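Local coordinates for protein DNA-(apurinic or apyrimidinic site) lyase (Xenopus laevis, PDB 6WCD) that acts as a magnesium-dependent DNA repair nuclease, cutting weakly at abasic sites and trimming DNA from its 3' end, at residues A[47-58]-A[317-328]; A[96-104]-A[162-171]. All coordinates share one frame; numbering follows the deposited sequence.

Interaction 1. Residues A[47-58]-A[317-328]; sequences AIVEGYNSYFSF and CPPLCTKYLPEF. With EDO (1,2-ethanediol), chain E.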
loop_
_atom_site.group_PDB
_atom_site.type_symbol
_atom_site.label_atom_id
_atom_site.label_comp_id
_atom_site.label_asym_id
_atom_site.label_seq_id
_atom_site.Cartn_x
_atom_site.Cartn_y
_atom_site.Cartn_z
ATOM N N ALA A 47 -9.288 -12.478 7.177
ATOM C CA ALA A 47 -8.349 -12.861 6.123
ATOM C C ALA A 47 -9.034 -13.432 4.904
ATOM O O ALA A 47 -8.570 -13.183 3.783
ATOM C CB ALA A 47 -7.349 -13.875 6.670
ATOM N N ILE A 48 -10.103 -14.194 5.062
ATOM C CA ILE A 48 -10.759 -14.900 3.969
ATOM C C ILE A 48 -12.150 -14.316 3.823
ATOM O O ILE A 48 -12.998 -14.441 4.725
ATOM C CB ILE A 48 -10.765 -16.411 4.212
ATOM C CG1 ILE A 48 -9.304 -16.886 4.156
ATOM C CG2 ILE A 48 -11.532 -17.135 3.088
ATOM C CD1 ILE A 48 -9.103 -18.318 4.464
ATOM N N VAL A 49 -12.395 -13.635 2.698
ATOM C CA VAL A 49 -13.665 -12.990 2.452
ATOM C C VAL A 49 -14.253 -13.526 1.154
ATOM O O VAL A 49 -13.557 -13.545 0.119
ATOM C CB VAL A 49 -13.470 -11.451 2.358
ATOM C CG1 VAL A 49 -14.775 -10.794 2.131
ATOM C CG2 VAL A 49 -12.837 -10.922 3.639
ATOM N N GLU A 50 -15.514 -13.880 1.198
ATOM C CA GLU A 50 -16.221 -14.380 0.012
ATOM C C GLU A 50 -16.117 -13.373 -1.127
ATOM O O GLU A 50 -16.400 -12.188 -0.943
ATOM C CB GLU A 50 -17.687 -14.630 0.336
ATOM C CG GLU A 50 -18.444 -15.241 -0.825
ATOM C CD GLU A 50 -19.943 -15.302 -0.564
ATOM O OE1 GLU A 50 -20.340 -15.283 0.619
ATOM O OE2 GLU A 50 -20.717 -15.349 -1.546
ATOM N N GLY A 51 -15.751 -13.862 -2.321
ATOM C CA GLY A 51 -15.589 -13.003 -3.463
ATOM C C GLY A 51 -14.202 -12.419 -3.675
ATOM O O GLY A 51 -13.986 -11.694 -4.661
ATOM N N TYR A 52 -13.259 -12.683 -2.788
ATOM C CA TYR A 52 -11.928 -12.146 -2.915
ATOM C C TYR A 52 -10.902 -13.227 -2.646
ATOM O O TYR A 52 -11.169 -14.193 -1.912
ATOM C CB TYR A 52 -11.638 -11.025 -1.915
ATOM C CG TYR A 52 -12.583 -9.844 -2.051
ATOM C CD1 TYR A 52 -13.816 -9.880 -1.422
ATOM C CD2 TYR A 52 -12.278 -8.751 -2.849
ATOM C CE1 TYR A 52 -14.734 -8.817 -1.550
ATOM C CE2 TYR A 52 -13.212 -7.674 -2.997
ATOM C CZ TYR A 52 -14.411 -7.749 -2.342
ATOM O OH TYR A 52 -15.308 -6.692 -2.544
ATOM N N ASN A 53 -9.723 -13.067 -3.248
ATOM C CA ASN A 53 -8.541 -13.823 -2.870
ATOM C C ASN A 53 -7.557 -12.824 -2.299
ATOM O O ASN A 53 -7.360 -11.739 -2.872
ATOM C CB ASN A 53 -7.946 -14.653 -4.016
ATOM C CG ASN A 53 -7.687 -13.906 -5.312
ATOM O OD1 ASN A 53 -6.524 -13.577 -5.640
ATOM N ND2 ASN A 53 -8.730 -13.652 -6.075
ATOM N N SER A 54 -6.983 -13.137 -1.142
ATOM C CA SER A 54 -6.217 -12.136 -0.414
ATOM C C SER A 54 -4.823 -12.594 -0.060
ATOM O O SER A 54 -4.543 -13.779 0.052
ATOM C CB SER A 54 -6.940 -11.712 0.853
ATOM O OG SER A 54 -7.001 -12.798 1.812
ATOM N N TYR A 55 -3.977 -11.589 0.169
ATOM C CA TYR A 55 -2.523 -11.714 0.350
ATOM C C TYR A 55 -2.122 -10.793 1.481
ATOM O O TYR A 55 -2.215 -9.580 1.357
ATOM C CB TYR A 55 -1.780 -11.369 -0.958
ATOM C CG TYR A 55 -2.359 -12.172 -2.106
ATOM C CD1 TYR A 55 -1.864 -13.447 -2.402
ATOM C CD2 TYR A 55 -3.505 -11.728 -2.786
ATOM C CE1 TYR A 55 -2.471 -14.269 -3.343
ATOM C CE2 TYR A 55 -4.126 -12.533 -3.712
ATOM C CZ TYR A 55 -3.599 -13.804 -3.990
ATOM O OH TYR A 55 -4.199 -14.651 -4.887
ATOM N N PHE A 56 -1.667 -11.379 2.572
ATOM C CA PHE A 56 -1.339 -10.641 3.797
ATOM C C PHE A 56 0.154 -10.686 4.027
ATOM O O PHE A 56 0.810 -11.710 3.749
ATOM C CB PHE A 56 -2.016 -11.241 5.040
ATOM C CG PHE A 56 -3.431 -10.804 5.263
ATOM C CD1 PHE A 56 -4.426 -11.071 4.390
ATOM C CD2 PHE A 56 -3.742 -10.135 6.427
ATOM C CE1 PHE A 56 -5.743 -10.648 4.622
ATOM C CE2 PHE A 56 -5.016 -9.718 6.678
ATOM C CZ PHE A 56 -6.047 -10.014 5.788
ATOM N N SER A 57 0.666 -9.646 4.641
ATOM C CA SER A 57 1.939 -9.718 5.342
ATOM C C SER A 57 1.637 -9.506 6.806
ATOM O O SER A 57 1.034 -8.517 7.185
ATOM C CB SER A 57 2.923 -8.678 4.824
ATOM O OG SER A 57 4.195 -8.847 5.511
ATOM N N PHE A 58 2.015 -10.478 7.606
ATOM C CA PHE A 58 1.797 -10.470 9.041
ATOM C C PHE A 58 3.053 -10.055 9.789
ATOM O O PHE A 58 4.142 -10.574 9.513
ATOM C CB PHE A 58 1.430 -11.873 9.491
ATOM C CG PHE A 58 0.260 -12.465 8.809
ATOM C CD1 PHE A 58 -1.017 -12.097 9.130
ATOM C CD2 PHE A 58 0.433 -13.491 7.885
ATOM C CE1 PHE A 58 -2.120 -12.671 8.554
ATOM C CE2 PHE A 58 -0.657 -14.081 7.245
ATOM C CZ PHE A 58 -1.945 -13.702 7.607
ATOM N N CYS A 317 -4.571 -18.986 -7.677
ATOM C CA CYS A 317 -3.976 -18.081 -6.720
ATOM C C CYS A 317 -2.550 -18.513 -6.358
ATOM O O CYS A 317 -2.304 -19.707 -6.121
ATOM C CB CYS A 317 -4.816 -18.048 -5.455
ATOM S SG CYS A 317 -6.473 -17.443 -5.656
ATOM N N PRO A 318 -1.603 -17.582 -6.295
ATOM C CA PRO A 318 -0.240 -17.936 -5.949
ATOM C C PRO A 318 -0.130 -18.364 -4.489
ATOM O O PRO A 318 -1.032 -18.085 -3.692
ATOM C CB PRO A 318 0.552 -16.662 -6.226
ATOM C CG PRO A 318 -0.421 -15.554 -6.386
ATOM C CD PRO A 318 -1.776 -16.150 -6.639
ATOM N N PRO A 319 0.979 -18.986 -4.096
ATOM C CA PRO A 319 1.031 -19.677 -2.785
ATOM C C PRO A 319 0.870 -18.776 -1.577
ATOM O O PRO A 319 0.561 -19.302 -0.488
ATOM C CB PRO A 319 2.429 -20.326 -2.797
ATOM C CG PRO A 319 2.733 -20.536 -4.240
ATOM C CD PRO A 319 2.091 -19.380 -4.991
ATOM N N LEU A 320 1.093 -17.485 -1.689
ATOM C CA LEU A 320 0.949 -16.573 -0.566
ATOM C C LEU A 320 -0.508 -16.401 -0.178
ATOM O O LEU A 320 -0.788 -15.886 0.895
ATOM C CB LEU A 320 1.539 -15.202 -0.886
ATOM C CG LEU A 320 1.562 -14.151 0.200
ATOM C CD1 LEU A 320 2.339 -14.609 1.428
ATOM C CD2 LEU A 320 2.201 -12.866 -0.328
ATOM N N CYS A 321 -1.423 -16.795 -1.018
ATOM C CA CYS A 321 -2.831 -16.547 -0.723
ATOM C C CYS A 321 -3.220 -17.159 0.633
ATOM O O CYS A 321 -2.835 -18.293 0.981
ATOM C CB CYS A 321 -3.722 -17.133 -1.814
ATOM S SG CYS A 321 -5.466 -16.765 -1.658
ATOM N N THR A 322 -4.008 -16.395 1.398
ATOM C CA THR A 322 -4.481 -16.807 2.711
ATOM C C THR A 322 -5.261 -18.108 2.683
ATOM O O THR A 322 -5.320 -18.827 3.694
ATOM C CB THR A 322 -5.355 -15.718 3.319
ATOM O OG1 THR A 322 -6.392 -15.401 2.413
ATOM C CG2 THR A 322 -4.577 -14.463 3.628
ATOM N N LYS A 323 -5.873 -18.453 1.543
ATOM C CA LYS A 323 -6.676 -19.675 1.520
ATOM C C LYS A 323 -5.820 -20.918 1.711
ATOM O O LYS A 323 -6.352 -21.967 2.060
ATOM C CB LYS A 323 -7.456 -19.759 0.219
ATOM C CG LYS A 323 -6.666 -20.069 -1.007
ATOM C CD LYS A 323 -7.636 -20.048 -2.212
ATOM C CE LYS A 323 -7.004 -20.557 -3.449
ATOM N NZ LYS A 323 -7.991 -20.518 -4.566
ATOM N N TYR A 324 -4.513 -20.809 1.555
ATOM C CA TYR A 324 -3.621 -21.926 1.708
ATOM C C TYR A 324 -3.036 -22.031 3.101
ATOM O O TYR A 324 -2.331 -23.008 3.385
ATOM C CB TYR A 324 -2.485 -21.837 0.697
ATOM C CG TYR A 324 -2.923 -21.835 -0.752
ATOM C CD1 TYR A 324 -3.688 -22.833 -1.298
ATOM C CD2 TYR A 324 -2.517 -20.782 -1.568
ATOM C CE1 TYR A 324 -4.028 -22.818 -2.646
ATOM C CE2 TYR A 324 -2.864 -20.759 -2.889
ATOM C CZ TYR A 324 -3.612 -21.748 -3.400
ATOM O OH TYR A 324 -3.946 -21.651 -4.738
ATOM N N LEU A 325 -3.331 -21.100 3.983
ATOM C CA LEU A 325 -2.795 -21.181 5.324
ATOM C C LEU A 325 -3.321 -22.427 6.024
ATOM O O LEU A 325 -4.542 -22.661 6.038
ATOM C CB LEU A 325 -3.155 -19.906 6.108
ATOM C CG LEU A 325 -2.429 -18.660 5.665
ATOM C CD1 LEU A 325 -3.068 -17.425 6.307
ATOM C CD2 LEU A 325 -0.943 -18.717 6.000
ATOM N N PRO A 326 -2.446 -23.235 6.639
ATOM C CA PRO A 326 -2.901 -24.508 7.220
ATOM C C PRO A 326 -3.950 -24.339 8.311
ATOM O O PRO A 326 -4.822 -25.202 8.458
ATOM C CB PRO A 326 -1.613 -25.115 7.800
ATOM C CG PRO A 326 -0.487 -24.423 7.138
ATOM C CD PRO A 326 -0.990 -23.044 6.679
ATOM N N GLU A 327 -3.891 -23.245 9.067
ATOM C CA GLU A 327 -4.873 -23.035 10.126
ATOM C C GLU A 327 -6.277 -22.844 9.592
ATOM O O GLU A 327 -7.239 -23.038 10.343
ATOM C CB GLU A 327 -4.464 -21.844 10.975
ATOM C CG GLU A 327 -4.274 -20.510 10.243
ATOM C CD GLU A 327 -2.801 -20.192 9.880
ATOM O OE1 GLU A 327 -2.418 -18.998 9.934
ATOM O OE2 GLU A 327 -2.061 -21.133 9.502
ATOM N N PHE A 328 -6.429 -22.490 8.312
ATOM C CA PHE A 328 -7.742 -22.228 7.737
ATOM C C PHE A 328 -8.195 -23.354 6.795
ATOM O O PHE A 328 -9.075 -23.145 5.958
ATOM C CB PHE A 328 -7.734 -20.878 7.003
ATOM C CG PHE A 328 -7.379 -19.686 7.874
ATOM C CD1 PHE A 328 -7.683 -19.706 9.230
ATOM C CD2 PHE A 328 -6.735 -18.577 7.354
ATOM C CE1 PHE A 328 -7.363 -18.627 10.020
ATOM C CE2 PHE A 328 -6.415 -17.459 8.173
ATOM C CZ PHE A 328 -6.732 -17.534 9.522
HETATM C C1 EDO E . -20.010 -12.020 -3.923
HETATM O O1 EDO E . -20.960 -12.298 -2.885
HETATM C C2 EDO E . -19.217 -13.287 -4.231
HETATM O O2 EDO E . -18.597 -13.163 -5.520
HETATM O O HOH W 1 -8.203 -15.542 0.246
HETATM O O HOH W 2 -1.142 -14.223 2.995
#
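Tyr55 and Thr322 carry the contact between edge strand 53-57 of the six-stranded sheet of this DNase I-like nuclease domain and the loop 317-328 near the chain's C-terminal end. Tyr55 N and O face strand 68-72, whereas Ser54 and Phe56 turn their backbone polar groups to the loop. With CG anti to the carbonyl carbon (chi1 -52°), the Tyr55 side chain leaves CB and leans over the type I turn from Pro318 to Cys321. CD1 lies 3.6 Å from Cys321 N, and CE1 meets Cys321 CB at 3.5 Å. Farther out, CZ is 4.0 Å from Pro318 CD, which comes within 3.3 Å of the hydroxyl OH. That OH donates in the plane of its ring to Asn53 OD1 (2.7 Å), so a neighbour on the same strand fixes its tip. A leucine here would probably leave Asn53 OD1 without the tyrosine's hydroxyl as donor and open a gap against Pro318 and Cys321.

Beside the tyrosine, Thr322 N gives a nearly straight bond (168°) to Ser54 O at 3.0 Å. Ser54 OG donates to Ala47 O and lies 2.7 Å from Thr322 OG1. Two waters complete the seam: one links Ser54 N to Thr322 OG1, the other accepts from Phe56 N and donates to Leu320 O. The methyl branch of Thr322, CG2, touches Phe56 CD1. At the far end, Ile48 CD1 lies against the Phe328 ring, 3.7 Å from CD2.

Interaction 2. Residues A[96-104]-A[162-171]; sequences VGCYGNTEQ and HLLQTRAEAI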
loop_
_atom_site.group_PDB
_atom_site.type_symbol
_atom_site.label_atom_id
_atom_site.label_comp_id
_atom_site.label_asym_id
_atom_site.label_seq_id
_atom_site.Cartn_x
_atom_site.Cartn_y
_atom_site.Cartn_z
ATOM N N VAL A 96 7.775 -12.487 -6.770
ATOM C CA VAL A 96 7.917 -11.376 -7.710
ATOM C C VAL A 96 9.363 -11.134 -8.111
ATOM O O VAL A 96 9.663 -10.795 -9.256
ATOM C CB VAL A 96 7.324 -10.117 -7.063
ATOM C CG1 VAL A 96 7.675 -8.897 -7.870
ATOM C CG2 VAL A 96 5.807 -10.297 -6.862
ATOM N N GLY A 97 10.289 -11.220 -7.160
ATOM C CA GLY A 97 11.680 -11.006 -7.540
ATOM C C GLY A 97 12.013 -9.552 -7.878
ATOM O O GLY A 97 11.338 -8.608 -7.483
ATOM N N CYS A 98 13.090 -9.393 -8.652
ATOM C CA CYS A 98 13.619 -8.078 -9.041
ATOM C C CYS A 98 13.922 -7.224 -7.803
ATOM O O CYS A 98 13.287 -6.216 -7.544
ATOM C CB CYS A 98 12.635 -7.297 -9.925
ATOM S SG CYS A 98 12.182 -8.150 -11.433
ATOM N N TYR A 99 14.931 -7.664 -7.049
ATOM C CA TYR A 99 15.200 -7.057 -5.739
ATOM C C TYR A 99 15.996 -5.749 -5.786
ATOM O O TYR A 99 15.853 -4.916 -4.872
ATOM C CB TYR A 99 15.908 -8.095 -4.885
ATOM C CG TYR A 99 14.998 -9.263 -4.599
ATOM C CD1 TYR A 99 13.868 -9.103 -3.832
ATOM C CD2 TYR A 99 15.234 -10.491 -5.141
ATOM C CE1 TYR A 99 13.013 -10.172 -3.595
ATOM C CE2 TYR A 99 14.381 -11.566 -4.903
ATOM C CZ TYR A 99 13.281 -11.396 -4.127
ATOM O OH TYR A 99 12.425 -12.467 -3.904
ATOM N N GLY A 100 16.810 -5.537 -6.790
ATOM C CA GLY A 100 17.705 -4.406 -6.830
ATOM C C GLY A 100 18.933 -4.634 -5.943
ATOM O O GLY A 100 19.092 -5.655 -5.270
ATOM N N ASN A 101 19.813 -3.646 -5.970
ATOM C CA ASN A 101 21.104 -3.738 -5.318
ATOM C C ASN A 101 20.944 -3.306 -3.867
ATOM O O ASN A 101 20.684 -2.137 -3.585
ATOM C CB ASN A 101 22.123 -2.872 -6.055
ATOM C CG ASN A 101 23.497 -2.951 -5.437
ATOM O OD1 ASN A 101 23.628 -3.256 -4.274
ATOM N ND2 ASN A 101 24.531 -2.702 -6.231
ATOM N N THR A 102 21.094 -4.249 -2.939
ATOM C CA THR A 102 20.956 -3.908 -1.522
ATOM C C THR A 102 22.289 -4.023 -0.794
ATOM O O THR A 102 22.324 -4.288 0.407
ATOM C CB THR A 102 19.864 -4.740 -0.832
ATOM O OG1 THR A 102 20.148 -6.134 -0.996
ATOM C CG2 THR A 102 18.508 -4.443 -1.426
ATOM N N GLU A 103 23.403 -3.795 -1.508
ATOM C CA GLU A 103 24.739 -3.863 -0.924
ATOM C C GLU A 103 24.881 -3.016 0.333
ATOM O O GLU A 103 25.653 -3.357 1.224
ATOM C CB GLU A 103 25.763 -3.402 -1.975
ATOM C CG GLU A 103 27.176 -3.898 -1.776
ATOM C CD GLU A 103 28.009 -3.710 -3.035
ATOM O OE1 GLU A 103 27.630 -2.860 -3.872
ATOM O OE2 GLU A 103 29.027 -4.419 -3.196
ATOM N N GLN A 104 24.155 -1.915 0.402
ATOM C CA GLN A 104 24.254 -1.011 1.550
ATOM C C GLN A 104 23.535 -1.527 2.784
ATOM O O GLN A 104 23.654 -0.911 3.839
ATOM C CB GLN A 104 23.635 0.351 1.223
ATOM C CG GLN A 104 24.246 1.096 0.070
ATOM C CD GLN A 104 23.203 1.901 -0.690
ATOM O OE1 GLN A 104 22.009 1.594 -0.644
ATOM N NE2 GLN A 104 23.648 2.938 -1.387
ATOM N N HIS A 162 14.358 3.876 1.742
ATOM C CA HIS A 162 15.407 3.581 0.768
ATOM C C HIS A 162 15.223 2.181 0.204
ATOM O O HIS A 162 15.364 1.974 -1.012
ATOM C CB HIS A 162 16.765 3.728 1.453
ATOM C CG HIS A 162 17.936 3.553 0.544
ATOM N ND1 HIS A 162 18.088 4.262 -0.625
ATOM C CD2 HIS A 162 19.048 2.788 0.668
ATOM C CE1 HIS A 162 19.227 3.914 -1.205
ATOM N NE2 HIS A 162 19.826 3.020 -0.441
ATOM N N LEU A 163 14.839 1.233 1.034
ATOM C CA LEU A 163 14.552 -0.111 0.515
ATOM C C LEU A 163 13.356 -0.122 -0.440
ATOM O O LEU A 163 13.371 -0.821 -1.473
ATOM C CB LEU A 163 14.312 -1.075 1.688
ATOM C CG LEU A 163 14.037 -2.556 1.346
ATOM C CD1 LEU A 163 15.262 -3.093 0.661
ATOM C CD2 LEU A 163 13.733 -3.310 2.653
ATOM N N LEU A 164 12.294 0.581 -0.103
ATOM C CA LEU A 164 11.127 0.686 -0.971
ATOM C C LEU A 164 11.502 1.255 -2.321
ATOM O O LEU A 164 11.107 0.703 -3.355
ATOM C CB LEU A 164 10.089 1.559 -0.278
ATOM C CG LEU A 164 8.875 1.957 -1.122
ATOM C CD1 LEU A 164 8.095 0.731 -1.584
ATOM C CD2 LEU A 164 7.992 2.866 -0.260
ATOM N N GLN A 165 12.281 2.339 -2.347
ATOM C CA GLN A 165 12.728 2.897 -3.624
ATOM C C GLN A 165 13.538 1.892 -4.409
ATOM O O GLN A 165 13.341 1.724 -5.640
ATOM C CB GLN A 165 13.504 4.191 -3.388
ATOM C CG GLN A 165 14.034 4.788 -4.637
ATOM C CD GLN A 165 14.528 6.178 -4.449
ATOM O OE1 GLN A 165 14.741 6.636 -3.332
ATOM N NE2 GLN A 165 14.775 6.865 -5.573
ATOM N N THR A 166 14.480 1.241 -3.747
ATOM C CA THR A 166 15.331 0.268 -4.426
ATOM C C THR A 166 14.483 -0.805 -5.088
ATOM O O THR A 166 14.697 -1.170 -6.248
ATOM C CB THR A 166 16.301 -0.347 -3.422
ATOM O OG1 THR A 166 17.193 0.660 -2.925
ATOM C CG2 THR A 166 17.179 -1.407 -4.100
ATOM N N ARG A 167 13.534 -1.360 -4.351
ATOM C CA ARG A 167 12.754 -2.462 -4.896
ATOM C C ARG A 167 11.844 -1.991 -6.028
ATOM O O ARG A 167 11.726 -2.654 -7.057
ATOM C CB ARG A 167 11.935 -3.120 -3.787
ATOM C CG ARG A 167 11.118 -4.317 -4.284
ATOM C CD ARG A 167 12.038 -5.449 -4.722
ATOM N NE ARG A 167 11.337 -6.636 -5.209
ATOM C CZ ARG A 167 10.756 -7.527 -4.422
ATOM N NH1 ARG A 167 10.728 -7.357 -3.126
ATOM N NH2 ARG A 167 10.163 -8.613 -4.945
ATOM N N ALA A 168 11.137 -0.879 -5.819
ATOM C CA ALA A 168 10.166 -0.413 -6.806
ATOM C C ALA A 168 10.847 -0.060 -8.109
ATOM O O ALA A 168 10.338 -0.393 -9.195
ATOM C CB ALA A 168 9.415 0.777 -6.250
ATOM N N GLU A 169 12.010 0.594 -8.041
ATOM C CA GLU A 169 12.741 0.940 -9.262
ATOM C C GLU A 169 13.309 -0.299 -9.938
ATOM O O GLU A 169 13.368 -0.355 -11.186
ATOM C CB GLU A 169 13.815 1.982 -8.944
ATOM C CG GLU A 169 13.155 3.295 -8.552
ATOM C CD GLU A 169 14.131 4.425 -8.307
ATOM O OE1 GLU A 169 15.375 4.238 -8.431
ATOM O OE2 GLU A 169 13.638 5.514 -7.984
ATOM N N ALA A 170 13.677 -1.325 -9.174
ATOM C CA ALA A 170 14.210 -2.523 -9.813
ATOM C C ALA A 170 13.109 -3.279 -10.541
ATOM O O ALA A 170 13.323 -3.764 -11.665
ATOM C CB ALA A 170 14.862 -3.445 -8.788
ATOM N N ILE A 171 11.927 -3.344 -9.950
ATOM C CA ILE A 171 10.812 -3.995 -10.656
ATOM C C ILE A 171 10.508 -3.209 -11.917
ATOM O O ILE A 171 10.324 -3.782 -12.999
ATOM C CB ILE A 171 9.584 -4.109 -9.737
ATOM C CG1 ILE A 171 9.910 -5.042 -8.573
ATOM C CG2 ILE A 171 8.361 -4.574 -10.519
ATOM C CD1 ILE A 171 8.903 -4.940 -7.395
#
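Arg167 rises from helix 152-173 to grip the backbone of the loop 96-104. Its CG stands opposite the backbone N (chi1 -178°), and a bend at chi2 (66°) swings the guanidinium along the helix flank to Gly97 O. There NH2 donates at 2.8 Å and NE adds a weak bond at 3.0 Å, so two N-H groups share one carbonyl. Tyr99 runs alongside in the same direction. Its CD1 sits 3.5 Å above the centre of one guanidinium face with the two planes well tilted, while its OH is held by Glu82.

Just before Arg167 in the helix, Thr166 folds OG1 back to His162 O, which receives Thr166 N from the opposite face. This leaves CG2 pointing at the loop, 3.6 Å from Asn101 O. A CB on Gly100 would run into Thr166 CG2 and press on Ala170 CB. Asn101 OD1 meanwhile accepts from Glu103 N in an Asx turn. At the C-terminal end of the loop segment, Gln104, bent at chi2, brings OE1 into the plane of the His162 ring, where NE2 donates a short, fairly straight bond of 2.6 Å.

The loop runs along one flank of helix 152-173; from another flank Leu164 and Ala168 pack on strand 133-142. Ile171 and Arg167 touch Leu121 of strand 119-127, and Leu163 and Thr102 both meet Leu110 of helix 107-114.

Overall arrangement
The two contacts lie on separate parts of the catalytic domain: interaction 1 borders the six-stranded sheet, and interaction 2 covers a helix packed on the other sheet. Their centres are 25 Å apart and their nearest atoms about 8 Å, without touching. Both segments of interaction 2 fall in the chain between those of interaction 1. Strand 80-83 connects them, Ala81 touching Tyr55 and Leu320 while Glu82 binds Tyr99. Interaction 1 is the nearer to the metal site: the side chain of Phe56 is about 10 Å from that of the magnesium ligand Glu34. Interaction 2 lies away from the annotated sites, with the side chain of His162 about 12 Å from a bound 1,4-butanediol.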